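Side-chain contacts in DNA/pantothenate metabolism flavoprotein (Streptomyces sparsogenes DSM 40356, PDB 7CFU), which binds flavin mononucleotide and, as an FMN-dependent cysteine decarboxylase, probably carries out the oxidative decarboxylation of a C-terminal peptidyl cysteine in natural-product biosynthesis: residues 42-47 with 189-194; 48-53 with 193-198; 53-58 with 68-73; 144-149 with 153-158. All coordinates share one frame; numbering follows the deposited sequence.

Overall arrangement
Following the chain from the N terminus, strand 23-28 leads into helix 37-48, which opens contact 1, and its last residue and the turn after it open contact 2. Contact 3 then closes a short loop, bringing helix 67-74 back against strand 52-57. Contact 4 closes a shorter one between helix 143-146 and helix 149-160. Only with helix 187-199 do contacts 1 and 2 close, about 140 residues after they opened, so contacts 3 and 4 both fall within their span. Contacts 1 and 2 are neighbours, about 7 Å between centres, joining helix 37-48 and its following turn to the C-terminal helix over the parallel sheet; contacts 3 and 4 lie on opposite sides of the chain's centre.

Contact 1. Residues 42-47 with 189-194; sequences AWLRGT and SAISTA
Trp43 and Leu44 of helix 42-47 face Ile191 and Ser192 of helix 189-194 across two axes that come no closer than 12.4 Å and cross at -52°. Both helices lie on one face of the parallel, Rossmann-like sheet of this flavoprotein, an early helix beside the C-terminal one. With the backbones so far apart, side chains bridge the interval and the interface stays modest, 146 Å² in all. Trp43 does most of the reaching. Its CG stands anti to the backbone N (chi1 171°), which carries the six-membered end of the indole toward the other helix. Ile191 CG2 lies at the edge of that ring, near its plane and 4.2 Å from CZ3, as the two side chains slide past each other in opposite directions. The same methyl also receives Leu44, whose CD2 approaches Ile191 CG2 to 4.1 Å with the side chains crossing at about a right angle. Beneath this pair is the sheet: Leu44 also rests on Leu24 and Trp26, and Ile191 on Val103 and Leu105. Toward the outer side the apolar patch gives way to Ser192, whose hydroxyl is turned back along its own helix to bond Gln188 O. The indole therefore meets this oxygen by packing alone, at its edge, with Trp43 CZ2 4.1 Å from Ser192 OG.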
loop_
_atom_site.group_PDB
_atom_site.type_symbol
_atom_site.label_atom_id
_atom_site.label_comp_id
_atom_site.label_asym_id
_atom_site.label_seq_id
_atom_site.Cartn_x
_atom_site.Cartn_y
_atom_site.Cartn_z
ATOM N N ALA A 42 24.046 -10.647 28.608
ATOM C CA ALA A 42 24.649 -11.841 29.197
ATOM C C ALA A 42 25.362 -11.516 30.505
ATOM O O ALA A 42 25.294 -12.295 31.464
ATOM C CB ALA A 42 25.621 -12.482 28.207
ATOM N N TRP A 43 26.061 -10.378 30.561
ATOM C CA TRP A 43 26.705 -9.961 31.806
ATOM C C TRP A 43 25.678 -9.708 32.900
ATOM O O TRP A 43 25.884 -10.094 34.057
ATOM C CB TRP A 43 27.548 -8.707 31.582
ATOM C CG TRP A 43 28.068 -8.109 32.859
ATOM C CD1 TRP A 43 29.102 -8.577 33.617
ATOM C CD2 TRP A 43 27.573 -6.944 33.534
ATOM N NE1 TRP A 43 29.288 -7.770 34.715
ATOM C CE2 TRP A 43 28.360 -6.764 34.690
ATOM C CE3 TRP A 43 26.546 -6.033 33.271
ATOM C CZ2 TRP A 43 28.153 -5.710 35.580
ATOM C CZ3 TRP A 43 26.342 -4.986 34.159
ATOM C CH2 TRP A 43 27.140 -4.835 35.300
ATOM N N LEU A 44 24.569 -9.051 32.554
ATOM C CA LEU A 44 23.538 -8.756 33.540
ATOM C C LEU A 44 22.912 -10.035 34.082
ATOM O O LEU A 44 22.625 -10.138 35.279
ATOM C CB LEU A 44 22.471 -7.851 32.923
ATOM C CG LEU A 44 22.833 -6.373 32.758
ATOM C CD1 LEU A 44 21.867 -5.674 31.800
ATOM C CD2 LEU A 44 22.840 -5.686 34.105
ATOM N N ARG A 45 22.684 -11.020 33.216
ATOM C CA ARG A 45 22.022 -12.243 33.657
ATOM C C ARG A 45 23.005 -13.243 34.258
ATOM O O ARG A 45 22.776 -13.760 35.357
ATOM C CB ARG A 45 21.264 -12.869 32.492
ATOM C CG ARG A 45 20.073 -12.056 32.074
ATOM C CD ARG A 45 19.245 -12.768 31.035
ATOM N NE ARG A 45 18.015 -12.028 30.798
ATOM C CZ ARG A 45 16.923 -12.175 31.539
ATOM N NH1 ARG A 45 16.923 -13.037 32.551
ATOM N NH2 ARG A 45 15.836 -11.460 31.277
ATOM N N GLY A 46 24.110 -13.518 33.556
ATOM C CA GLY A 46 25.009 -14.590 33.951
ATOM C C GLY A 46 26.018 -14.229 35.019
ATOM O O GLY A 46 26.564 -15.130 35.661
ATOM N N THR A 47 26.280 -12.940 35.227
ATOM C CA THR A 47 27.252 -12.481 36.212
ATOM C C THR A 47 26.611 -11.706 37.354
ATOM O O THR A 47 26.908 -11.970 38.521
ATOM C CB THR A 47 28.329 -11.605 35.539
ATOM O OG1 THR A 47 29.039 -12.363 34.549
ATOM C CG2 THR A 47 29.311 -11.073 36.569
ATOM N N SER A 189 30.514 -0.810 37.044
ATOM C CA SER A 189 30.513 -0.289 38.406
ATOM C C SER A 189 29.270 0.554 38.678
ATOM O O SER A 189 28.647 0.437 39.742
ATOM C CB SER A 189 31.783 0.529 38.639
ATOM O OG SER A 189 31.756 1.182 39.896
ATOM N N ALA A 190 28.892 1.410 37.724
ATOM C CA ALA A 190 27.728 2.271 37.918
ATOM C C ALA A 190 26.439 1.464 38.001
ATOM O O ALA A 190 25.577 1.748 38.838
ATOM C CB ALA A 190 27.642 3.297 36.788
ATOM N N ILE A 191 26.287 0.451 37.144
ATOM C CA ILE A 191 25.059 -0.339 37.158
ATOM C C ILE A 191 24.970 -1.168 38.434
ATOM O O ILE A 191 23.901 -1.254 39.052
ATOM C CB ILE A 191 24.961 -1.208 35.891
ATOM C CG1 ILE A 191 24.739 -0.326 34.658
ATOM C CG2 ILE A 191 23.852 -2.230 36.025
ATOM C CD1 ILE A 191 24.648 -1.103 33.357
ATOM N N SER A 192 26.078 -1.803 38.839
ATOM C CA SER A 192 26.095 -2.570 40.085
ATOM C C SER A 192 25.671 -1.701 41.263
ATOM O O SER A 192 24.865 -2.118 42.102
ATOM C CB SER A 192 27.491 -3.146 40.332
ATOM O OG SER A 192 27.900 -3.995 39.273
ATOM N N THR A 193 26.212 -0.483 41.336
ATOM C CA THR A 193 25.822 0.457 42.383
ATOM C C THR A 193 24.319 0.718 42.357
ATOM O O THR A 193 23.651 0.705 43.401
ATOM C CB THR A 193 26.601 1.764 42.208
ATOM O OG1 THR A 193 28.006 1.493 42.280
ATOM C CG2 THR A 193 26.215 2.778 43.268
ATOM N N ALA A 194 23.769 0.952 41.159
ATOM C CA ALA A 194 22.339 1.220 41.025
ATOM C C ALA A 194 21.500 0.012 41.427
ATOM O O ALA A 194 20.465 0.163 42.084
ATOM C CB ALA A 194 22.020 1.639 39.589
#

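Contact 2. Residues 48-53 with 193-198; sequences VGVQEI and TALIQA
Leu195 of helix 193-198 sets one methyl, CD1, against Val48 and Val50 together, over two methyls that nearly touch each other; the valines flank the turn leading from helix 37-48 into strand 52-57. Val48 CG1 comes to 3.6 Å from Leu195 CD1, and Val50 CG2 lies 3.7 Å from that same CD1, so a single methyl carries both halves of the contact. The two valines share nearly the same rotamer: each has CG1 anti to its backbone N, with chi1 -175° at Val48 and -174° at Val50. Yet they present different branches to the leucine. Val48 offers the methyl beside its carbonyl carbon, Val50 the one beside its backbone N, because the chain changes direction between them. Gly49 makes that change possible; it is the first residue to leave the helix and takes a positive phi of 90°. On the other side, Leu195 has CG beside its own backbone N and an extended chi2, which sends CD1 outward from the helix to the valines. Both pairs of side chains cross obliquely. The contact is small, 98 Å², and wholly apolar. Around it, Val48 leans back on Trp43 of helix 37-48 and Val50 lies on Leu24 of strand 23-28. Leu195 spans further, touching Leu19 and Val22 in the segment before that strand and Val101 of strand 101-107, so that helix 187-199 is packed over the beginnings of the central strands.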
loop_
_atom_site.group_PDB
_atom_site.type_symbol
_atom_site.label_atom_id
_atom_site.label_comp_id
_atom_site.label_asym_id
_atom_site.label_seq_id
_atom_site.Cartn_x
_atom_site.Cartn_y
_atom_site.Cartn_z
ATOM N N VAL A 48 25.732 -10.752 37.048
ATOM C CA VAL A 48 25.113 -9.960 38.108
ATOM C C VAL A 48 23.925 -10.680 38.730
ATOM O O VAL A 48 23.643 -10.503 39.919
ATOM C CB VAL A 48 24.705 -8.584 37.558
ATOM C CG1 VAL A 48 24.173 -7.700 38.667
ATOM C CG2 VAL A 48 25.879 -7.937 36.869
ATOM N N GLY A 49 23.213 -11.494 37.954
ATOM C CA GLY A 49 22.075 -12.226 38.469
ATOM C C GLY A 49 20.735 -11.528 38.372
ATOM O O GLY A 49 19.791 -11.943 39.053
ATOM N N VAL A 50 20.613 -10.487 37.543
ATOM C CA VAL A 50 19.322 -9.837 37.356
ATOM C C VAL A 50 18.401 -10.761 36.573
ATOM O O VAL A 50 18.822 -11.430 35.620
ATOM C CB VAL A 50 19.481 -8.484 36.641
ATOM C CG1 VAL A 50 18.146 -7.760 36.601
ATOM C CG2 VAL A 50 20.540 -7.640 37.325
ATOM N N GLN A 51 17.137 -10.821 36.983
ATOM C CA GLN A 51 16.179 -11.727 36.364
ATOM C C GLN A 51 15.102 -11.048 35.533
ATOM O O GLN A 51 14.764 -11.555 34.466
ATOM C CB GLN A 51 15.529 -12.604 37.442
ATOM C CG GLN A 51 16.535 -13.536 38.100
ATOM C CD GLN A 51 15.908 -14.487 39.094
ATOM O OE1 GLN A 51 14.700 -14.453 39.338
ATOM N NE2 GLN A 51 16.736 -15.334 39.696
ATOM N N GLU A 52 14.548 -9.916 35.963
ATOM C CA GLU A 52 13.488 -9.245 35.209
ATOM C C GLU A 52 14.085 -8.019 34.518
ATOM O O GLU A 52 14.439 -7.035 35.178
ATOM C CB GLU A 52 12.312 -8.844 36.097
ATOM C CG GLU A 52 11.541 -10.010 36.700
ATOM C CD GLU A 52 10.356 -9.549 37.543
ATOM O OE1 GLU A 52 10.157 -8.325 37.703
ATOM O OE2 GLU A 52 9.634 -10.417 38.072
ATOM N N ILE A 53 14.216 -8.090 33.195
ATOM C CA ILE A 53 14.775 -7.014 32.385
ATOM C C ILE A 53 13.799 -6.716 31.255
ATOM O O ILE A 53 13.455 -7.616 30.485
ATOM C CB ILE A 53 16.156 -7.384 31.820
ATOM C CG1 ILE A 53 17.136 -7.710 32.946
ATOM C CG2 ILE A 53 16.693 -6.266 30.927
ATOM C CD1 ILE A 53 18.460 -8.224 32.448
ATOM N N THR A 193 26.212 -0.483 41.336
ATOM C CA THR A 193 25.822 0.457 42.383
ATOM C C THR A 193 24.319 0.718 42.357
ATOM O O THR A 193 23.651 0.705 43.401
ATOM C CB THR A 193 26.601 1.764 42.208
ATOM O OG1 THR A 193 28.006 1.493 42.280
ATOM C CG2 THR A 193 26.215 2.778 43.268
ATOM N N ALA A 194 23.769 0.952 41.159
ATOM C CA ALA A 194 22.339 1.220 41.025
ATOM C C ALA A 194 21.500 0.012 41.427
ATOM O O ALA A 194 20.465 0.163 42.084
ATOM C CB ALA A 194 22.020 1.639 39.589
ATOM N N LEU A 195 21.912 -1.194 41.020
ATOM C CA LEU A 195 21.160 -2.392 41.389
ATOM C C LEU A 195 21.164 -2.614 42.897
ATOM O O LEU A 195 20.148 -3.015 43.476
ATOM C CB LEU A 195 21.725 -3.611 40.660
ATOM C CG LEU A 195 21.542 -3.548 39.143
ATOM C CD1 LEU A 195 22.352 -4.610 38.440
ATOM C CD2 LEU A 195 20.066 -3.685 38.797
ATOM N N ILE A 196 22.304 -2.374 43.547
ATOM C CA ILE A 196 22.388 -2.547 44.996
ATOM C C ILE A 196 21.600 -1.459 45.706
ATOM O O ILE A 196 20.866 -1.727 46.666
ATOM C CB ILE A 196 23.861 -2.578 45.440
ATOM C CG1 ILE A 196 24.477 -3.925 45.062
ATOM C CG2 ILE A 196 23.972 -2.329 46.937
ATOM C CD1 ILE A 196 25.935 -3.867 44.766
ATOM N N GLN A 197 21.733 -0.216 45.236
ATOM C CA GLN A 197 20.945 0.879 45.787
ATOM C C GLN A 197 19.450 0.592 45.692
ATOM O O GLN A 197 18.698 0.866 46.634
ATOM C CB GLN A 197 21.316 2.171 45.058
ATOM C CG GLN A 197 20.548 3.404 45.460
ATOM C CD GLN A 197 20.968 4.617 44.646
ATOM O OE1 GLN A 197 21.792 4.518 43.736
ATOM N NE2 GLN A 197 20.375 5.760 44.948
ATOM N N ALA A 198 18.999 0.021 44.574
ATOM C CA ALA A 198 17.587 -0.325 44.453
ATOM C C ALA A 198 17.223 -1.481 45.376
ATOM O O ALA A 198 16.138 -1.494 45.969
ATOM C CB ALA A 198 17.244 -0.671 43.006
#

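Contact 3. Residues 53-58 with 68-73; sequences IRTVMT and RMIEAV. With FMN (flavin mononucleotide), chain Y.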
loop_
_atom_site.group_PDB
_atom_site.type_symbol
_atom_site.label_atom_id
_atom_site.label_comp_id
_atom_site.label_asym_id
_atom_site.label_seq_id
_atom_site.Cartn_x
_atom_site.Cartn_y
_atom_site.Cartn_z
ATOM N N ILE A 53 14.216 -8.090 33.195
ATOM C CA ILE A 53 14.775 -7.014 32.385
ATOM C C ILE A 53 13.799 -6.716 31.255
ATOM O O ILE A 53 13.455 -7.616 30.485
ATOM C CB ILE A 53 16.156 -7.384 31.820
ATOM C CG1 ILE A 53 17.136 -7.710 32.946
ATOM C CG2 ILE A 53 16.693 -6.266 30.927
ATOM C CD1 ILE A 53 18.460 -8.224 32.448
ATOM N N ARG A 54 13.336 -5.462 31.168
ATOM C CA ARG A 54 12.494 -4.997 30.067
ATOM C C ARG A 54 13.195 -3.864 29.319
ATOM O O ARG A 54 13.788 -2.976 29.942
ATOM C CB ARG A 54 11.132 -4.508 30.568
ATOM C CG ARG A 54 10.280 -5.584 31.225
ATOM C CD ARG A 54 8.918 -5.045 31.640
ATOM N NE ARG A 54 8.077 -6.104 32.192
ATOM C CZ ARG A 54 7.327 -6.932 31.468
ATOM N NH1 ARG A 54 7.303 -6.832 30.143
ATOM N NH2 ARG A 54 6.598 -7.866 32.072
ATOM N N THR A 55 13.129 -3.894 27.986
ATOM C CA THR A 55 13.831 -2.941 27.135
ATOM C C THR A 55 12.875 -2.001 26.405
ATOM O O THR A 55 11.741 -2.360 26.072
ATOM C CB THR A 55 14.701 -3.654 26.103
ATOM O OG1 THR A 55 13.888 -4.540 25.327
ATOM C CG2 THR A 55 15.818 -4.438 26.784
ATOM N N VAL A 56 13.351 -0.775 26.193
ATOM C CA VAL A 56 12.701 0.238 25.369
ATOM C C VAL A 56 13.717 0.708 24.337
ATOM O O VAL A 56 14.841 1.076 24.698
ATOM C CB VAL A 56 12.192 1.431 26.206
ATOM C CG1 VAL A 56 11.491 2.461 25.325
ATOM C CG2 VAL A 56 11.269 0.965 27.296
ATOM N N MET A 57 13.343 0.661 23.058
ATOM C CA MET A 57 14.197 1.118 21.970
ATOM C C MET A 57 13.633 2.395 21.358
ATOM O O MET A 57 12.417 2.526 21.183
ATOM C CB MET A 57 14.332 0.062 20.871
ATOM C CG MET A 57 14.880 -1.276 21.345
ATOM S SD MET A 57 15.120 -2.371 19.945
ATOM C CE MET A 57 16.681 -1.785 19.301
ATOM N N THR A 58 14.514 3.345 21.060
ATOM C CA THR A 58 14.104 4.454 20.221
ATOM C C THR A 58 13.810 3.942 18.813
ATOM O O THR A 58 14.215 2.837 18.432
ATOM C CB THR A 58 15.193 5.534 20.176
ATOM O OG1 THR A 58 16.333 5.057 19.438
ATOM C CG2 THR A 58 15.620 5.872 21.574
ATOM N N ARG A 68 13.504 -7.704 16.786
ATOM C CA ARG A 68 13.089 -9.076 17.059
ATOM C C ARG A 68 14.184 -9.896 17.724
ATOM O O ARG A 68 13.883 -10.758 18.554
ATOM C CB ARG A 68 12.535 -9.721 15.790
ATOM C CG ARG A 68 11.166 -9.099 15.536
ATOM C CD ARG A 68 10.239 -9.565 16.639
ATOM N NE ARG A 68 9.985 -10.985 16.500
ATOM C CZ ARG A 68 9.019 -11.459 15.733
ATOM N NH1 ARG A 68 8.219 -10.613 15.096
ATOM N NH2 ARG A 68 8.842 -12.763 15.610
ATOM N N MET A 69 15.445 -9.643 17.403
ATOM C CA MET A 69 16.505 -10.413 18.039
ATOM C C MET A 69 16.728 -9.968 19.485
ATOM O O MET A 69 17.005 -10.808 20.357
ATOM C CB MET A 69 17.774 -10.344 17.207
ATOM C CG MET A 69 18.821 -11.261 17.731
ATOM S SD MET A 69 18.211 -12.943 17.775
ATOM C CE MET A 69 18.812 -13.531 16.205
ATOM N N ILE A 70 16.625 -8.662 19.762
ATOM C CA ILE A 70 16.624 -8.227 21.156
ATOM C C ILE A 70 15.560 -8.990 21.927
ATOM O O ILE A 70 15.799 -9.463 23.043
ATOM C CB ILE A 70 16.411 -6.704 21.267
ATOM C CG1 ILE A 70 17.667 -5.944 20.844
ATOM C CG2 ILE A 70 15.989 -6.324 22.688
ATOM C CD1 ILE A 70 17.706 -4.524 21.374
ATOM N N GLU A 71 14.376 -9.151 21.324
ATOM C CA GLU A 71 13.298 -9.890 21.974
ATOM C C GLU A 71 13.694 -11.326 22.271
ATOM O O GLU A 71 13.448 -11.832 23.373
ATOM C CB GLU A 71 12.046 -9.883 21.098
ATOM C CG GLU A 71 10.989 -10.883 21.567
ATOM C CD GLU A 71 9.667 -10.736 20.839
ATOM O OE1 GLU A 71 9.649 -10.101 19.765
ATOM O OE2 GLU A 71 8.647 -11.266 21.335
ATOM N N ALA A 72 14.318 -11.996 21.301
ATOM C CA ALA A 72 14.625 -13.410 21.461
ATOM C C ALA A 72 15.680 -13.639 22.531
ATOM O O ALA A 72 15.660 -14.675 23.205
ATOM C CB ALA A 72 15.078 -14.005 20.128
ATOM N N VAL A 73 16.594 -12.685 22.713
ATOM C CA VAL A 73 17.706 -12.886 23.632
ATOM C C VAL A 73 17.436 -12.327 25.023
ATOM O O VAL A 73 18.088 -12.752 25.986
ATOM C CB VAL A 73 18.990 -12.263 23.052
ATOM C CG1 VAL A 73 19.191 -12.724 21.617
ATOM C CG2 VAL A 73 18.929 -10.748 23.108
HETATM N N1 FMN Y . 24.691 9.285 17.581
HETATM C C2 FMN Y . 25.369 9.362 18.774
HETATM O O2 FMN Y . 25.165 10.316 19.510
HETATM N N3 FMN Y . 26.251 8.370 19.147
HETATM C C4 FMN Y . 26.473 7.298 18.307
HETATM O O4 FMN Y . 27.270 6.420 18.636
HETATM C C4A FMN Y . 25.801 7.225 17.093
HETATM N N5 FMN Y . 26.003 6.158 16.246
HETATM C C5A FMN Y . 25.312 6.080 15.054
HETATM C C6 FMN Y . 25.531 5.001 14.213
HETATM C C7 FMN Y . 24.843 4.915 13.012
HETATM C C7M FMN Y . 25.077 3.737 12.100
HETATM C C8 FMN Y . 23.949 5.914 12.644
HETATM C C8M FMN Y . 23.220 5.804 11.326
HETATM C C9 FMN Y . 23.733 7.004 13.486
HETATM C C9A FMN Y . 24.419 7.085 14.693
HETATM N N10 FMN Y . 24.230 8.163 15.545
HETATM C C10 FMN Y . 24.904 8.222 16.741
HETATM C "C1'" FMN Y . 23.270 9.252 15.196
HETATM C "C2'" FMN Y . 21.952 8.966 15.898
HETATM O "O2'" FMN Y . 21.467 7.687 15.517
HETATM C "C3'" FMN Y . 20.966 10.093 15.592
HETATM O "O3'" FMN Y . 21.381 11.269 16.256
HETATM C "C4'" FMN Y . 19.516 9.734 15.956
HETATM O "O4'" FMN Y . 18.661 10.809 15.608
HETATM C "C5'" FMN Y . 19.374 9.438 17.439
HETATM O "O5'" FMN Y . 18.089 8.898 17.682
HETATM P P FMN Y . 17.653 8.445 19.157
HETATM O O1P FMN Y . 16.178 8.718 19.332
HETATM O O2P FMN Y . 18.027 7.010 19.309
HETATM O O3P FMN Y . 18.379 9.237 20.228
#
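Ile70 of helix 67-74 packs against Thr55 and Met57, alternate residues on one face of strand 52-57, an edge strand of the parallel sheet in this Rossmann-like flavoprotein. The tight part is the meeting of Met57 and Ile70, which reach toward each other tip to tip: Met57 CE is 3.6 Å from Ile70 CD1, and Met57 SD is 3.7 Å from that CD1. A bend at chi3 (80°) turns the methyl so that both SD and CE rest on Ile70 CD1. The other branch, Ile70 CG2, touches the hydroxyl of Thr55, with 3.8 Å between CG2 and OG1, and Val37 of helix 37-48 adds to the packing around Ile70. The polar side of the helix makes no contact with the strand and faces a neighbouring subunit, with Arg68 partly exposed. There Arg68 and Glu71 pair by charge alone, the carboxylate oxygen well out of the guanidinium plane, and Glu71 also accepts a bond from Gly87 N of that subunit. At the strand's C-terminal end Thr58 enters the flavin site as the N-cap of the following helix, its OG1 bonded to Ala61 N. That same hydroxyl donates to the FMN phosphate, with Thr58 OG1 2.6 Å from FMN O2P.

Contact 4. Residues 144-149 with 153-158; sequences AMWSKP and RNVDQL
Trp146 and Pro149 of 144-149 meet Val155 and Arg153 of 153-158 where a short helix, 143-146, turns into helix 149-160 in this Rossmann-like flavoprotein. Lys148 stands at the N-cap position of the second helix, and Pro149 begins its first turn. The apolar part lies on the inner side. Trp146 has CG anti to its backbone N (chi1 -177°), which throws the six-membered ring toward Val155. There CH2 comes to 3.7 Å from Val155 CG2, and the two side chains cross at about a right angle. Val155 continues onto Ile165 of the strand beneath, while the indole also packs on Met141, Glu167 and Pro168. Met145, beside the tryptophan, touches the FMN. One backbone hydrogen bond joins the segments as the first helical turn: Arg153 N donates to Pro149 O at 2.9 Å, nearly straight at 163°. Polar and charged contacts gather on the subunit interface. Arg153 NH2 makes a salt bridge with Asp161 of a neighbouring subunit and a hydrogen bond with Ala116 O of that subunit, whose backbone oxygens also take bonds from Lys148 NZ. A bend at chi3 (-67°) folds the arginine back over the proline: Pro149 O lies over one face of the guanidinium, offset toward its rim, and Arg153 NH1 is 3.7 Å from Pro149 CB.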
loop_
_atom_site.group_PDB
_atom_site.type_symbol
_atom_site.label_atom_id
_atom_site.label_comp_id
_atom_site.label_asym_id
_atom_site.label_seq_id
_atom_site.Cartn_x
_atom_site.Cartn_y
_atom_site.Cartn_z
ATOM N N ALA A 144 34.535 14.455 18.468
ATOM C CA ALA A 144 34.055 15.773 18.057
ATOM C C ALA A 144 32.711 16.101 18.703
ATOM O O ALA A 144 32.493 17.232 19.153
ATOM C CB ALA A 144 33.962 15.847 16.535
ATOM N N MET A 145 31.792 15.120 18.747
ATOM C CA MET A 145 30.467 15.340 19.326
ATOM C C MET A 145 30.549 15.508 20.843
ATOM O O MET A 145 29.907 16.398 21.414
ATOM C CB MET A 145 29.541 14.164 18.962
ATOM C CG MET A 145 29.384 13.925 17.448
ATOM S SD MET A 145 28.636 12.325 17.024
ATOM C CE MET A 145 26.989 12.560 17.702
ATOM N N TRP A 146 31.327 14.656 21.509
ATOM C CA TRP A 146 31.459 14.734 22.958
ATOM C C TRP A 146 32.048 16.073 23.411
ATOM O O TRP A 146 31.731 16.551 24.505
ATOM C CB TRP A 146 32.324 13.574 23.453
ATOM C CG TRP A 146 32.461 13.505 24.946
ATOM C CD1 TRP A 146 33.586 13.764 25.676
ATOM C CD2 TRP A 146 31.445 13.130 25.894
ATOM N NE1 TRP A 146 33.333 13.583 27.016
ATOM C CE2 TRP A 146 32.028 13.194 27.178
ATOM C CE3 TRP A 146 30.101 12.749 25.780
ATOM C CZ2 TRP A 146 31.317 12.892 28.340
ATOM C CZ3 TRP A 146 29.395 12.448 26.935
ATOM C CH2 TRP A 146 30.005 12.521 28.200
ATOM N N SER A 147 32.884 16.702 22.583
ATOM C CA SER A 147 33.536 17.949 22.968
ATOM C C SER A 147 32.668 19.175 22.725
ATOM O O SER A 147 33.077 20.280 23.088
ATOM C CB SER A 147 34.842 18.131 22.197
ATOM O OG SER A 147 34.556 18.520 20.863
ATOM N N LYS A 148 31.511 19.020 22.097
ATOM C CA LYS A 148 30.676 20.175 21.818
ATOM C C LYS A 148 30.182 20.792 23.122
ATOM O O LYS A 148 29.844 20.064 24.059
ATOM C CB LYS A 148 29.493 19.787 20.937
ATOM C CG LYS A 148 29.877 19.599 19.479
ATOM C CD LYS A 148 30.372 20.913 18.872
ATOM C CE LYS A 148 30.504 20.803 17.356
ATOM N NZ LYS A 148 31.466 19.738 16.958
ATOM N N PRO A 149 30.169 22.129 23.221
ATOM C CA PRO A 149 29.647 22.782 24.439
ATOM C C PRO A 149 28.215 22.399 24.759
ATOM O O PRO A 149 27.861 22.245 25.936
ATOM C CB PRO A 149 29.758 24.279 24.111
ATOM C CG PRO A 149 30.755 24.377 23.003
ATOM C CD PRO A 149 30.651 23.097 22.221
ATOM N N ARG A 153 27.072 20.821 28.316
ATOM C CA ARG A 153 26.012 21.413 29.137
ATOM C C ARG A 153 24.968 20.370 29.522
ATOM O O ARG A 153 24.542 20.298 30.683
ATOM C CB ARG A 153 25.342 22.569 28.394
ATOM C CG ARG A 153 26.162 23.853 28.352
ATOM C CD ARG A 153 25.328 25.038 27.919
ATOM N NE ARG A 153 24.875 24.949 26.532
ATOM C CZ ARG A 153 25.589 25.342 25.477
ATOM N NH1 ARG A 153 26.807 25.850 25.634
ATOM N NH2 ARG A 153 25.085 25.235 24.254
ATOM N N ASN A 154 24.585 19.516 28.574
ATOM C CA ASN A 154 23.564 18.519 28.868
ATOM C C ASN A 154 24.074 17.500 29.875
ATOM O O ASN A 154 23.353 17.140 30.814
ATOM C CB ASN A 154 23.113 17.832 27.578
ATOM C CG ASN A 154 22.459 18.797 26.611
ATOM O OD1 ASN A 154 21.854 19.794 27.026
ATOM N ND2 ASN A 154 22.585 18.518 25.316
ATOM N N VAL A 155 25.323 17.049 29.714
ATOM C CA VAL A 155 25.926 16.154 30.701
ATOM C C VAL A 155 25.892 16.785 32.092
ATOM O O VAL A 155 25.451 16.159 33.060
ATOM C CB VAL A 155 27.361 15.785 30.289
ATOM C CG1 VAL A 155 28.032 14.998 31.401
ATOM C CG2 VAL A 155 27.354 14.983 28.983
ATOM N N ASP A 156 26.350 18.038 32.211
ATOM C CA ASP A 156 26.363 18.698 33.514
ATOM C C ASP A 156 24.957 18.808 34.077
ATOM O O ASP A 156 24.719 18.515 35.257
ATOM C CB ASP A 156 26.982 20.094 33.409
ATOM C CG ASP A 156 28.444 20.064 32.985
ATOM O OD1 ASP A 156 29.109 19.018 33.161
ATOM O OD2 ASP A 156 28.924 21.097 32.466
ATOM N N GLN A 157 24.006 19.226 33.240
ATOM C CA GLN A 157 22.639 19.403 33.711
ATOM C C GLN A 157 22.070 18.098 34.247
ATOM O O GLN A 157 21.357 18.094 35.258
ATOM C CB GLN A 157 21.759 19.931 32.587
ATOM C CG GLN A 157 20.316 20.110 33.000
ATOM C CD GLN A 157 20.160 21.169 34.087
ATOM O OE1 GLN A 157 20.088 22.355 33.789
ATOM N NE2 GLN A 157 20.112 20.740 35.346
ATOM N N LEU A 158 22.376 16.980 33.584
ATOM C CA LEU A 158 21.857 15.690 34.031
ATOM C C LEU A 158 22.478 15.268 35.356
ATOM O O LEU A 158 21.800 14.684 36.206
ATOM C CB LEU A 158 22.100 14.622 32.966
ATOM C CG LEU A 158 21.212 14.695 31.727
ATOM C CD1 LEU A 158 21.788 13.845 30.602
ATOM C CD2 LEU A 158 19.810 14.232 32.096
#